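Local coordinates for FAD dependent oxidoreductase domain-containing protein (Deinococcus radiodurans R1, PDB 3C4N) that binds ADP in a Rossmann-type nucleotide site and is probably an FAD-dependent oxidoreductase, although its substrate and reaction are not known, at residues R56-G61 / E389-V394; T79-G84 / P346-A351; G200-H205 / G226-A231; P258-L263 / V328-G333. All blocks are in the same frame, centred on the assembly; numbering follows the deposited sequence.

Interaction 1: residues R56-G61 / E389-V394; sequences RQLAPG and ELAQRV
In the nucleotide-binding domain, the last turn of helix 46-58 meets the C-terminal helix 379-398, and Leu58 alone reaches across to Ala391 and Gln392. Helix 46-58 follows a glycine-rich sequence consistent with the GxGxxG motif of Rossmann-type folds, and Ala59 is the first residue to abandon helical backbone angles. The touching is done by a single methyl. With CD1 anti to CA (chi2 161°), the Leu58 side chain is stretched to its full length, and CD1 settles 3.6 Å from Ala391 CB. The same methyl lies against the helix backbone, with Leu58 CD1 3.7 Å from Gln392 N. It also reaches the root of the neighbouring side chain, Leu58 CD1 standing 4.0 Å from Gln392 CG. This is a small apolar contact in which Ala391 is buried whereas Gln392 is exposed.

A salt bridge between residues four apart runs along one turn of the second helix. Arg393 lays the NE side of its guanidinium against the Glu389 carboxylate, NE lying 2.8 Å from Glu389 OE2 and 2.9 Å from Glu389 OE1. Arg393 NH2 bonds Glu389 OE1 at 3.0 Å, so OE1 takes two donors. The acid is met on the syn side of both oxygens and lies in the guanidinium plane, although the donors sit tilted out of the carboxylate plane. Ala391 also rests on Tyr54 and Leu55 of helix 46-58, while Leu390 and Val394 touch His371 of strand 370-374 and strand 227-230, so helix 379-398 packs on both helix 46-58 and the mixed sheet.

Interaction 2: residues T79-G84 / P346-A351; sequences TILAPG and PGAWLA. With ADP (adenosine-5'-diphosphate), chain C.
ADP O2A, an oxygen of the alpha phosphate, is held by two groups of Thr79, whose hydroxyl OG1 donates to O2A at 2.7 Å. The backbone N of Thr79 donates to the same O2A at 2.9 Å (N-H...O 148°). OG1 stands beside the backbone N (chi1 -67°), which brings both donors to one oxygen. The amide of Arg46 bonds to OG1 in turn, tying the hydroxyl to the glycine-rich turn of the Rossmann-type fold, where Met47 N also binds ADP. The site is consistent with the seat of the ADP half of FAD.

Two residues on, Leu81 faces the other way and joins this weakly bonded helical turn to strand 347-352 of the second sheet. Its CG is likewise beside the backbone N, and CD1, anti to CA, is carried out onto the strand. Its nearest atom there is a backbone one, Leu81 CD1 lying 3.3 Å from Gly347 O, a close van der Waals approach. The same methyl also meets Ala348, Leu81 CD1 to Ala348 CB 3.8 Å, and Phe257 of the adjacent strand 251-260 touches Leu81. The second methyl of the leucine lies near Pro346, just before the strand, with Leu81 CD2 4.2 Å from Pro346 CB.

Interaction 3: residues G200-H205 / G226-A231; sequences GGVRLH and GVIIVA. With ADP (adenosine-5'-diphosphate), chain C.
Ile228 CD1 and Val202 CG2 meet methyl to methyl, 3.7 Å apart, between strands 227-230 and 201-205, which belong to one branched sheet of the Rossmann-type domain but are not paired with each other; strand 201-205 is hydrogen-bonded to 194-198 and to 221-225. The isoleucine reaches the contact through its longer branch. CG1 is anti to the carbonyl carbon (chi1 -63°) and CD1 continues the chain outward (chi2 174°), which puts the terminal methyl at the far end of an extended side chain. On the valine, chi1 of -172° sets CG1 anti to the backbone N and leaves CG2 beside it, as the branch that faces Ile228. The two side chains run at a slant to one another and touch only through these ends.

The backbone just before the valine adds a second surface: Gly201 O lies 3.6 Å from Ile228 CD1. Val202 also packs on Ala195, whose amide binds ADP, and Ile228 on Leu197 and Leu370. At the far end of its segment, Ala231 borders the nucleotide, with Ala231 O 3.5 Å from ADP C5'.

All three touching residues are buried, and what crosses is van der Waals contact: a carbonyl and a methyl against one isoleucine end. The contact is therefore held by dispersion and shape, with no polar pairing between the segments.

Interaction 4: residues P258-L263 / V328-G333; sequences PRLDLL and VPALAG
Leu260 and Leu262 project from the same side of their segment and close on Ala330 from two directions. Leu262 meets it methyl to methyl, its CD1 3.5 Å from Ala330 CB. Leu260 instead places CD1 over the backbone, 3.7 Å from Ala330 O, and CD2 lies farther from the methyl, at 4.4 Å from Ala330 CB. The first torsions differ: CG of Leu260 is anti to its backbone N (chi1 -176°), whereas CG of Leu262 is beside its own (chi1 -75°), and in this way the two side chains reach different atoms of one residue.

Asp261, between them, turns outward to Arg259. In a salt bridge, NE (2.9 Å) and NH2 (3.0 Å) of Arg259 both donate to Asp261 OD1, NE from above the carboxylate plane and NH2 nearly end-on to the oxygen. Leu151 covers both Leu262 and Ala330, and Leu331 turns to helix 315-324.

Asp261 is the centre of an inverse gamma turn, closed by Leu262 N to Leu260 O at 2.9 Å. The turn ends strand 251-260 of the second sheet, and the leucines on either side of it pack on the 3-10 segment 329-331.

In the fold
Interactions 1 and 3 share the nucleotide-binding half, their centres about 17 Å apart, and touch where Leu390 and Val394 pack on Ile229 and Val227. Interaction 4 lies in the other half, centred about 44 Å from each of them on the opposite side of the chain's centre. Interaction 2 lies near that centre, its strand 347-352 pairing with strand 251-260 of interaction 4; nearest atoms are about 5 Å apart. Interactions 2 and 3 both touch ADP. Along the chain, 56-61 and 389-394 enclose everything else, 79-84 and 346-351 come next, and interactions 3 and 4 follow in series within. The nucleotide-binding half is thus assembled from both ends of the chain.

Interaction 1: residues R56-G61 / E389-V394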
loop_
_atom_site.group_PDB
_atom_site.type_symbol
_atom_site.label_atom_id
_atom_site.label_comp_id
_atom_site.label_asym_id
_atom_site.label_seq_id
_atom_site.Cartn_x
_atom_site.Cartn_y
_atom_site.Cartn_z
ATOM N N ARG A 56 5.040 -3.932 -14.182
ATOM C CA ARG A 56 3.884 -4.795 -13.934
ATOM C C ARG A 56 3.130 -5.066 -15.226
ATOM O O ARG A 56 2.487 -6.104 -15.368
ATOM C CB ARG A 56 2.914 -4.177 -12.914
ATOM C CG ARG A 56 3.460 -4.059 -11.489
ATOM C CD ARG A 56 4.002 -5.378 -10.983
ATOM N NE ARG A 56 3.000 -6.437 -10.996
ATOM C CZ ARG A 56 3.287 -7.725 -10.841
ATOM N NH1 ARG A 56 4.541 -8.112 -10.666
ATOM N NH2 ARG A 56 2.328 -8.635 -10.860
ATOM N N GLN A 57 3.199 -4.130 -16.167
ATOM C CA GLN A 57 2.512 -4.327 -17.432
ATOM C C GLN A 57 3.396 -4.997 -18.476
ATOM O O GLN A 57 2.899 -5.718 -19.343
ATOM C CB GLN A 57 1.973 -3.000 -17.956
ATOM C CG GLN A 57 0.900 -2.430 -17.064
ATOM C CD GLN A 57 0.158 -1.290 -17.708
ATOM O OE1 GLN A 57 0.771 -0.384 -18.276
ATOM N NE2 GLN A 57 -1.172 -1.319 -17.620
ATOM N N LEU A 58 4.705 -4.769 -18.383
ATOM C CA LEU A 58 5.651 -5.365 -19.321
ATOM C C LEU A 58 6.004 -6.812 -18.939
ATOM O O LEU A 58 6.152 -7.669 -19.812
ATOM C CB LEU A 58 6.918 -4.502 -19.416
ATOM C CG LEU A 58 6.721 -3.183 -20.180
ATOM C CD1 LEU A 58 7.823 -2.183 -19.866
ATOM C CD2 LEU A 58 6.676 -3.493 -21.676
ATOM N N ALA A 59 6.119 -7.083 -17.640
ATOM C CA ALA A 59 6.451 -8.421 -17.156
ATOM C C ALA A 59 5.550 -8.838 -15.997
ATOM O O ALA A 59 6.022 -9.087 -14.888
ATOM C CB ALA A 59 7.906 -8.464 -16.720
ATOM N N PRO A 60 4.239 -8.962 -16.253
ATOM C CA PRO A 60 3.290 -9.348 -15.206
ATOM C C PRO A 60 3.605 -10.689 -14.550
ATOM O O PRO A 60 3.199 -10.935 -13.413
ATOM C CB PRO A 60 1.951 -9.345 -15.944
ATOM C CG PRO A 60 2.322 -9.829 -17.299
ATOM C CD PRO A 60 3.627 -9.089 -17.590
ATOM N N GLY A 61 4.343 -11.542 -15.257
ATOM C CA GLY A 61 4.683 -12.849 -14.717
ATOM C C GLY A 61 5.906 -12.845 -13.823
ATOM O O GLY A 61 6.299 -13.880 -13.283
ATOM N N GLU A 389 11.819 3.134 -20.164
ATOM C CA GLU A 389 12.978 2.640 -20.901
ATOM C C GLU A 389 13.646 1.573 -20.031
ATOM O O GLU A 389 13.982 0.491 -20.508
ATOM C CB GLU A 389 13.937 3.814 -21.166
ATOM C CG GLU A 389 14.985 3.650 -22.271
ATOM C CD GLU A 389 16.234 2.872 -21.840
ATOM O OE1 GLU A 389 16.699 3.058 -20.695
ATOM O OE2 GLU A 389 16.761 2.084 -22.662
ATOM N N LEU A 390 13.808 1.864 -18.744
ATOM C CA LEU A 390 14.437 0.913 -17.836
ATOM C C LEU A 390 13.579 -0.325 -17.681
ATOM O O LEU A 390 14.100 -1.441 -17.594
ATOM C CB LEU A 390 14.677 1.534 -16.455
ATOM C CG LEU A 390 15.219 0.546 -15.413
ATOM C CD1 LEU A 390 16.545 -0.029 -15.898
ATOM C CD2 LEU A 390 15.369 1.228 -14.062
ATOM N N ALA A 391 12.264 -0.133 -17.642
ATOM C CA ALA A 391 11.349 -1.263 -17.501
ATOM C C ALA A 391 11.472 -2.213 -18.692
ATOM O O ALA A 391 11.535 -3.431 -18.515
ATOM C CB ALA A 391 9.909 -0.772 -17.360
ATOM N N GLN A 392 11.514 -1.648 -19.900
ATOM C CA GLN A 392 11.645 -2.442 -21.118
ATOM C C GLN A 392 12.904 -3.300 -21.058
ATOM O O GLN A 392 12.841 -4.515 -21.236
ATOM C CB GLN A 392 11.691 -1.529 -22.354
ATOM C CG GLN A 392 10.328 -0.964 -22.768
ATOM C CD GLN A 392 10.401 0.054 -23.924
ATOM O OE1 GLN A 392 11.026 1.114 -23.795
ATOM N NE2 GLN A 392 9.746 -0.263 -25.050
ATOM N N ARG A 393 14.043 -2.672 -20.787
ATOM C CA ARG A 393 15.304 -3.401 -20.717
ATOM C C ARG A 393 15.316 -4.489 -19.646
ATOM O O ARG A 393 15.784 -5.596 -19.896
ATOM C CB ARG A 393 16.474 -2.422 -20.513
ATOM C CG ARG A 393 16.714 -1.535 -21.744
ATOM C CD ARG A 393 17.998 -0.698 -21.687
ATOM N NE ARG A 393 17.913 0.419 -20.750
ATOM C CZ ARG A 393 18.411 0.395 -19.520
ATOM N NH1 ARG A 393 19.032 -0.699 -19.092
ATOM N NH2 ARG A 393 18.292 1.461 -18.732
ATOM N N VAL A 394 14.787 -4.191 -18.466
ATOM C CA VAL A 394 14.759 -5.172 -17.387
ATOM C C VAL A 394 13.873 -6.350 -17.775
ATOM O O VAL A 394 14.197 -7.518 -17.530
ATOM C CB VAL A 394 14.223 -4.540 -16.081
ATOM C CG1 VAL A 394 14.020 -5.614 -15.013
ATOM C CG2 VAL A 394 15.197 -3.495 -15.582
#

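Interaction 2: residues T79-G84 / P346-A351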
loop_
_atom_site.group_PDB
_atom_site.type_symbol
_atom_site.label_atom_id
_atom_site.label_comp_id
_atom_site.label_asym_id
_atom_site.label_seq_id
_atom_site.Cartn_x
_atom_site.Cartn_y
_atom_site.Cartn_z
ATOM N N THR A 79 9.323 14.324 -5.203
ATOM C CA THR A 79 8.177 14.214 -6.088
ATOM C C THR A 79 6.984 15.081 -5.684
ATOM O O THR A 79 6.328 15.680 -6.533
ATOM C CB THR A 79 7.710 12.756 -6.180
ATOM O OG1 THR A 79 8.707 11.981 -6.850
ATOM C CG2 THR A 79 6.405 12.664 -6.932
ATOM N N ILE A 80 6.712 15.145 -4.390
ATOM C CA ILE A 80 5.592 15.906 -3.877
ATOM C C ILE A 80 5.720 17.419 -4.092
ATOM O O ILE A 80 4.724 18.084 -4.370
ATOM C CB ILE A 80 5.398 15.594 -2.368
ATOM C CG1 ILE A 80 4.143 16.283 -1.834
ATOM C CG2 ILE A 80 6.633 16.032 -1.585
ATOM C CD1 ILE A 80 2.856 15.777 -2.453
ATOM N N LEU A 81 6.932 17.961 -3.981
ATOM C CA LEU A 81 7.160 19.407 -4.162
ATOM C C LEU A 81 7.483 19.816 -5.602
ATOM O O LEU A 81 7.478 21.002 -5.932
ATOM C CB LEU A 81 8.308 19.889 -3.259
ATOM C CG LEU A 81 8.195 19.687 -1.730
ATOM C CD1 LEU A 81 9.445 20.232 -1.014
ATOM C CD2 LEU A 81 6.952 20.381 -1.226
ATOM N N ALA A 82 7.786 18.845 -6.454
ATOM C CA ALA A 82 8.110 19.153 -7.840
ATOM C C ALA A 82 6.964 19.969 -8.451
ATOM O O ALA A 82 5.799 19.657 -8.239
ATOM C CB ALA A 82 8.326 17.851 -8.631
ATOM N N PRO A 83 7.283 21.028 -9.207
ATOM C CA PRO A 83 6.224 21.837 -9.808
ATOM C C PRO A 83 5.410 21.154 -10.896
ATOM O O PRO A 83 4.336 21.630 -11.254
ATOM C CB PRO A 83 6.973 23.072 -10.306
ATOM C CG PRO A 83 8.338 22.568 -10.571
ATOM C CD PRO A 83 8.593 21.673 -9.387
ATOM N N GLY A 84 5.903 20.039 -11.419
ATOM C CA GLY A 84 5.172 19.346 -12.477
ATOM C C GLY A 84 4.936 20.184 -13.732
ATOM O O GLY A 84 3.803 20.343 -14.193
ATOM N N PRO A 346 9.232 24.917 2.619
ATOM C CA PRO A 346 9.136 23.648 1.886
ATOM C C PRO A 346 10.421 23.391 1.088
ATOM O O PRO A 346 10.820 24.219 0.269
ATOM C CB PRO A 346 7.930 23.871 0.971
ATOM C CG PRO A 346 7.078 24.798 1.758
ATOM C CD PRO A 346 8.086 25.786 2.296
ATOM N N GLY A 347 11.060 22.246 1.325
ATOM C CA GLY A 347 12.298 21.933 0.631
ATOM C C GLY A 347 12.502 20.442 0.447
ATOM O O GLY A 347 11.889 19.642 1.148
ATOM N N ALA A 348 13.366 20.065 -0.494
ATOM C CA ALA A 348 13.637 18.658 -0.776
ATOM C C ALA A 348 14.969 18.478 -1.478
ATOM O O ALA A 348 15.500 19.416 -2.074
ATOM C CB ALA A 348 12.527 18.074 -1.639
ATOM N N TRP A 349 15.512 17.271 -1.411
ATOM C CA TRP A 349 16.775 16.996 -2.084
ATOM C C TRP A 349 16.519 16.353 -3.445
ATOM O O TRP A 349 15.792 15.363 -3.547
ATOM C CB TRP A 349 17.656 16.066 -1.241
ATOM C CG TRP A 349 18.262 16.713 -0.040
ATOM C CD1 TRP A 349 17.746 16.757 1.227
ATOM C CD2 TRP A 349 19.517 17.399 0.014
ATOM N NE1 TRP A 349 18.607 17.422 2.065
ATOM C CE2 TRP A 349 19.702 17.827 1.346
ATOM C CE3 TRP A 349 20.504 17.691 -0.934
ATOM C CZ2 TRP A 349 20.841 18.534 1.756
ATOM C CZ3 TRP A 349 21.641 18.396 -0.528
ATOM C CH2 TRP A 349 21.798 18.809 0.805
ATOM N N LEU A 350 17.106 16.927 -4.488
ATOM C CA LEU A 350 16.953 16.383 -5.829
ATOM C C LEU A 350 18.284 15.863 -6.319
ATOM O O LEU A 350 19.330 16.468 -6.071
ATOM C CB LEU A 350 16.440 17.433 -6.818
ATOM C CG LEU A 350 14.940 17.782 -6.775
ATOM C CD1 LEU A 350 14.654 18.675 -5.572
ATOM C CD2 LEU A 350 14.560 18.510 -8.064
ATOM N N ALA A 351 18.247 14.720 -6.995
ATOM C CA ALA A 351 19.463 14.148 -7.533
ATOM C C ALA A 351 19.877 14.975 -8.730
ATOM O O ALA A 351 19.044 15.553 -9.429
ATOM C CB ALA A 351 19.242 12.697 -7.955
HETATM P PB ADP C . 12.389 10.573 -7.292
HETATM O O1B ADP C . 13.589 10.285 -8.077
HETATM O O2B ADP C . 11.096 9.908 -7.960
HETATM O O3B ADP C . 12.166 12.168 -7.170
HETATM P PA ADP C . 11.918 10.767 -4.692
HETATM O O1A ADP C . 12.991 11.508 -4.002
HETATM O O2A ADP C . 10.807 11.821 -5.217
HETATM O O3A ADP C . 12.516 9.886 -5.893
HETATM O "O5'" ADP C . 11.277 9.593 -3.814
HETATM C "C5'" ADP C . 12.022 8.437 -4.039
HETATM C "C4'" ADP C . 11.818 7.449 -2.921
HETATM O "O4'" ADP C . 12.795 6.518 -2.385
HETATM C "C3'" ADP C . 11.534 8.470 -1.863
HETATM O "O3'" ADP C . 10.164 8.869 -1.927
HETATM C "C2'" ADP C . 11.917 7.791 -0.546
HETATM O "O2'" ADP C . 10.789 7.764 0.345
HETATM C "C1'" ADP C . 12.402 6.384 -0.994
HETATM N N9 ADP C . 13.617 5.940 -0.391
HETATM C C8 ADP C . 14.779 6.718 -0.273
HETATM N N7 ADP C . 15.704 6.021 0.364
HETATM C C5 ADP C . 15.218 4.782 0.642
HETATM C C6 ADP C . 15.748 3.581 1.181
HETATM N N6 ADP C . 17.143 3.395 1.297
HETATM N N1 ADP C . 14.932 2.514 1.335
HETATM C C2 ADP C . 13.654 2.554 0.960
HETATM N N3 ADP C . 13.131 3.589 0.411
HETATM C C4 ADP C . 13.884 4.732 0.145
#

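Interaction 3: residues G200-H205 / G226-A231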
loop_
_atom_site.group_PDB
_atom_site.type_symbol
_atom_site.label_atom_id
_atom_site.label_comp_id
_atom_site.label_asym_id
_atom_site.label_seq_id
_atom_site.Cartn_x
_atom_site.Cartn_y
_atom_site.Cartn_z
ATOM N N GLY A 200 23.720 -9.722 -3.456
ATOM C CA GLY A 200 22.683 -10.685 -3.809
ATOM C C GLY A 200 21.232 -10.271 -3.604
ATOM O O GLY A 200 20.350 -10.639 -4.390
ATOM N N GLY A 201 20.973 -9.504 -2.550
ATOM C CA GLY A 201 19.611 -9.084 -2.282
ATOM C C GLY A 201 19.470 -7.770 -1.534
ATOM O O GLY A 201 20.260 -6.836 -1.707
ATOM N N VAL A 202 18.453 -7.702 -0.688
ATOM C CA VAL A 202 18.194 -6.498 0.075
ATOM C C VAL A 202 17.951 -6.828 1.538
ATOM O O VAL A 202 17.524 -7.932 1.873
ATOM C CB VAL A 202 16.964 -5.765 -0.499
ATOM C CG1 VAL A 202 16.799 -4.413 0.157
ATOM C CG2 VAL A 202 17.113 -5.622 -2.009
ATOM N N ARG A 203 18.265 -5.876 2.408
ATOM C CA ARG A 203 18.051 -6.036 3.837
ATOM C C ARG A 203 17.010 -4.984 4.183
ATOM O O ARG A 203 17.196 -3.801 3.911
ATOM C CB ARG A 203 19.343 -5.785 4.613
ATOM C CG ARG A 203 19.188 -5.894 6.126
ATOM C CD ARG A 203 20.479 -5.513 6.856
ATOM N NE ARG A 203 21.632 -6.290 6.402
ATOM C CZ ARG A 203 21.740 -7.611 6.506
ATOM N NH1 ARG A 203 20.759 -8.320 7.057
ATOM N NH2 ARG A 203 22.831 -8.222 6.058
ATOM N N LEU A 204 15.907 -5.427 4.772
ATOM C CA LEU A 204 14.806 -4.545 5.129
ATOM C C LEU A 204 14.749 -4.225 6.613
ATOM O O LEU A 204 14.667 -5.127 7.445
ATOM C CB LEU A 204 13.499 -5.202 4.709
ATOM C CG LEU A 204 13.504 -5.694 3.267
ATOM C CD1 LEU A 204 12.300 -6.575 3.026
ATOM C CD2 LEU A 204 13.529 -4.500 2.317
ATOM N N HIS A 205 14.771 -2.938 6.939
ATOM C CA HIS A 205 14.693 -2.504 8.330
ATOM C C HIS A 205 13.320 -1.897 8.601
ATOM O O HIS A 205 12.801 -1.158 7.767
ATOM C CB HIS A 205 15.777 -1.465 8.632
ATOM C CG HIS A 205 17.160 -1.937 8.320
ATOM N ND1 HIS A 205 17.642 -2.021 7.031
ATOM C CD2 HIS A 205 18.142 -2.415 9.120
ATOM C CE1 HIS A 205 18.858 -2.534 7.050
ATOM N NE2 HIS A 205 19.185 -2.784 8.304
ATOM N N GLY A 226 16.525 -11.053 -8.129
ATOM C CA GLY A 226 17.287 -11.223 -9.357
ATOM C C GLY A 226 17.637 -9.876 -9.964
ATOM O O GLY A 226 18.669 -9.719 -10.620
ATOM N N VAL A 227 16.763 -8.899 -9.745
ATOM C CA VAL A 227 16.981 -7.560 -10.262
ATOM C C VAL A 227 16.583 -6.535 -9.215
ATOM O O VAL A 227 15.517 -6.642 -8.610
ATOM C CB VAL A 227 16.156 -7.291 -11.551
ATOM C CG1 VAL A 227 16.536 -5.933 -12.126
ATOM C CG2 VAL A 227 16.407 -8.384 -12.587
ATOM N N ILE A 228 17.452 -5.547 -9.007
ATOM C CA ILE A 228 17.228 -4.481 -8.033
ATOM C C ILE A 228 17.322 -3.099 -8.681
ATOM O O ILE A 228 18.380 -2.701 -9.178
ATOM C CB ILE A 228 18.272 -4.534 -6.898
ATOM C CG1 ILE A 228 18.129 -5.845 -6.120
ATOM C CG2 ILE A 228 18.124 -3.313 -6.000
ATOM C CD1 ILE A 228 19.194 -6.063 -5.063
ATOM N N ILE A 229 16.207 -2.375 -8.663
ATOM C CA ILE A 229 16.144 -1.030 -9.219
ATOM C C ILE A 229 16.211 -0.016 -8.080
ATOM O O ILE A 229 15.333 0.027 -7.218
ATOM C CB ILE A 229 14.841 -0.826 -10.017
ATOM C CG1 ILE A 229 14.809 -1.813 -11.183
ATOM C CG2 ILE A 229 14.736 0.604 -10.509
ATOM C CD1 ILE A 229 13.564 -1.728 -12.006
ATOM N N VAL A 230 17.276 0.783 -8.086
ATOM C CA VAL A 230 17.515 1.811 -7.080
ATOM C C VAL A 230 16.907 3.142 -7.504
ATOM O O VAL A 230 17.534 3.936 -8.207
ATOM C CB VAL A 230 19.031 2.009 -6.848
ATOM C CG1 VAL A 230 19.281 3.162 -5.911
ATOM C CG2 VAL A 230 19.640 0.747 -6.292
ATOM N N ALA A 231 15.674 3.371 -7.055
ATOM C CA ALA A 231 14.923 4.593 -7.349
ATOM C C ALA A 231 14.755 5.402 -6.068
ATOM O O ALA A 231 13.668 5.896 -5.794
ATOM C CB ALA A 231 13.559 4.238 -7.907
HETATM P PB ADP C . 12.389 10.573 -7.292
HETATM O O1B ADP C . 13.589 10.285 -8.077
HETATM O O2B ADP C . 11.096 9.908 -7.960
HETATM O O3B ADP C . 12.166 12.168 -7.170
HETATM P PA ADP C . 11.918 10.767 -4.692
HETATM O O1A ADP C . 12.991 11.508 -4.002
HETATM O O2A ADP C . 10.807 11.821 -5.217
HETATM O O3A ADP C . 12.516 9.886 -5.893
HETATM O "O5'" ADP C . 11.277 9.593 -3.814
HETATM C "C5'" ADP C . 12.022 8.437 -4.039
HETATM C "C4'" ADP C . 11.818 7.449 -2.921
HETATM O "O4'" ADP C . 12.795 6.518 -2.385
HETATM C "C3'" ADP C . 11.534 8.470 -1.863
HETATM O "O3'" ADP C . 10.164 8.869 -1.927
HETATM C "C2'" ADP C . 11.917 7.791 -0.546
HETATM O "O2'" ADP C . 10.789 7.764 0.345
HETATM C "C1'" ADP C . 12.402 6.384 -0.994
HETATM N N9 ADP C . 13.617 5.940 -0.391
HETATM C C8 ADP C . 14.779 6.718 -0.273
HETATM N N7 ADP C . 15.704 6.021 0.364
HETATM C C5 ADP C . 15.218 4.782 0.642
HETATM C C6 ADP C . 15.748 3.581 1.181
HETATM N N6 ADP C . 17.143 3.395 1.297
HETATM N N1 ADP C . 14.932 2.514 1.335
HETATM C C2 ADP C . 13.654 2.554 0.960
HETATM N N3 ADP C . 13.131 3.589 0.411
HETATM C C4 ADP C . 13.884 4.732 0.145
#

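Interaction 4: residues P258-L263 / V328-G333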
loop_
_atom_site.group_PDB
_atom_site.type_symbol
_atom_site.label_atom_id
_atom_site.label_comp_id
_atom_site.label_asym_id
_atom_site.label_seq_id
_atom_site.Cartn_x
_atom_site.Cartn_y
_atom_site.Cartn_z
ATOM N N PRO A 258 9.554 28.120 -1.824
ATOM C CA PRO A 258 8.717 29.112 -1.141
ATOM C C PRO A 258 7.516 29.539 -1.983
ATOM O O PRO A 258 7.592 29.594 -3.212
ATOM C CB PRO A 258 9.693 30.256 -0.860
ATOM C CG PRO A 258 10.724 30.114 -1.933
ATOM C CD PRO A 258 10.922 28.626 -2.033
ATOM N N ARG A 259 6.408 29.839 -1.309
ATOM C CA ARG A 259 5.180 30.245 -1.983
ATOM C C ARG A 259 4.987 31.755 -2.107
ATOM O O ARG A 259 5.318 32.514 -1.197
ATOM C CB ARG A 259 3.962 29.648 -1.280
ATOM C CG ARG A 259 2.674 30.128 -1.903
ATOM C CD ARG A 259 1.518 29.202 -1.648
ATOM N NE ARG A 259 0.303 29.935 -1.838
ATOM C CZ ARG A 259 -0.738 29.795 -2.652
ATOM N NH1 ARG A 259 -0.913 28.847 -3.567
ATOM N NH2 ARG A 259 -1.649 30.730 -2.499
ATOM N N LEU A 260 4.438 32.175 -3.245
ATOM C CA LEU A 260 4.176 33.579 -3.515
ATOM C C LEU A 260 2.669 33.804 -3.564
ATOM O O LEU A 260 2.010 33.462 -4.547
ATOM C CB LEU A 260 4.788 33.988 -4.850
ATOM C CG LEU A 260 4.656 35.475 -5.194
ATOM C CD1 LEU A 260 5.643 36.296 -4.366
ATOM C CD2 LEU A 260 4.925 35.667 -6.673
ATOM N N ASP A 261 2.126 34.393 -2.504
ATOM C CA ASP A 261 0.696 34.628 -2.430
ATOM C C ASP A 261 0.211 35.836 -3.210
ATOM O O ASP A 261 -0.092 36.875 -2.633
ATOM C CB ASP A 261 0.269 34.748 -0.969
ATOM C CG ASP A 261 0.448 33.451 -0.206
ATOM O OD1 ASP A 261 -0.230 32.462 -0.539
ATOM O OD2 ASP A 261 1.272 33.416 0.725
ATOM N N LEU A 262 0.152 35.697 -4.527
ATOM C CA LEU A 262 -0.335 36.765 -5.384
ATOM C C LEU A 262 -1.309 36.152 -6.386
ATOM O O LEU A 262 -1.095 35.036 -6.863
ATOM C CB LEU A 262 0.824 37.457 -6.098
ATOM C CG LEU A 262 1.641 38.384 -5.195
ATOM C CD1 LEU A 262 2.853 38.889 -5.930
ATOM C CD2 LEU A 262 0.773 39.547 -4.747
ATOM N N LEU A 263 -2.380 36.885 -6.679
ATOM C CA LEU A 263 -3.428 36.437 -7.590
ATOM C C LEU A 263 -2.958 35.518 -8.703
ATOM O O LEU A 263 -2.055 35.857 -9.460
ATOM C CB LEU A 263 -4.142 37.635 -8.215
ATOM C CG LEU A 263 -5.378 37.292 -9.056
ATOM C CD1 LEU A 263 -6.393 36.575 -8.175
ATOM C CD2 LEU A 263 -6.005 38.577 -9.631
ATOM N N VAL A 328 11.149 41.702 -11.638
ATOM C CA VAL A 328 9.944 41.058 -11.125
ATOM C C VAL A 328 9.596 41.642 -9.752
ATOM O O VAL A 328 9.825 41.026 -8.715
ATOM C CB VAL A 328 10.185 39.538 -11.050
ATOM C CG1 VAL A 328 8.915 38.801 -10.663
ATOM C CG2 VAL A 328 10.701 39.060 -12.395
ATOM N N PRO A 329 9.014 42.849 -9.742
ATOM C CA PRO A 329 8.626 43.558 -8.518
ATOM C C PRO A 329 7.920 42.696 -7.484
ATOM O O PRO A 329 8.072 42.911 -6.281
ATOM C CB PRO A 329 7.730 44.681 -9.037
ATOM C CG PRO A 329 8.301 44.960 -10.395
ATOM C CD PRO A 329 8.517 43.561 -10.933
ATOM N N ALA A 330 7.148 41.724 -7.958
ATOM C CA ALA A 330 6.410 40.837 -7.074
ATOM C C ALA A 330 7.331 40.152 -6.066
ATOM O O ALA A 330 6.888 39.726 -5.005
ATOM C CB ALA A 330 5.655 39.789 -7.897
ATOM N N LEU A 331 8.610 40.044 -6.396
ATOM C CA LEU A 331 9.547 39.410 -5.489
ATOM C C LEU A 331 9.971 40.355 -4.370
ATOM O O LEU A 331 10.644 39.942 -3.430
ATOM C CB LEU A 331 10.780 38.929 -6.258
ATOM C CG LEU A 331 10.738 37.507 -6.813
ATOM C CD1 LEU A 331 9.384 37.202 -7.446
ATOM C CD2 LEU A 331 11.863 37.354 -7.802
ATOM N N ALA A 332 9.560 41.616 -4.462
ATOM C CA ALA A 332 9.925 42.610 -3.464
ATOM C C ALA A 332 8.765 43.124 -2.621
ATOM O O ALA A 332 8.970 43.946 -1.726
ATOM C CB ALA A 332 10.625 43.780 -4.134
ATOM N N GLY A 333 7.554 42.640 -2.890
ATOM C CA GLY A 333 6.387 43.082 -2.137
ATOM C C GLY A 333 6.038 42.219 -0.935
ATOM O O GLY A 333 6.921 41.662 -0.282
#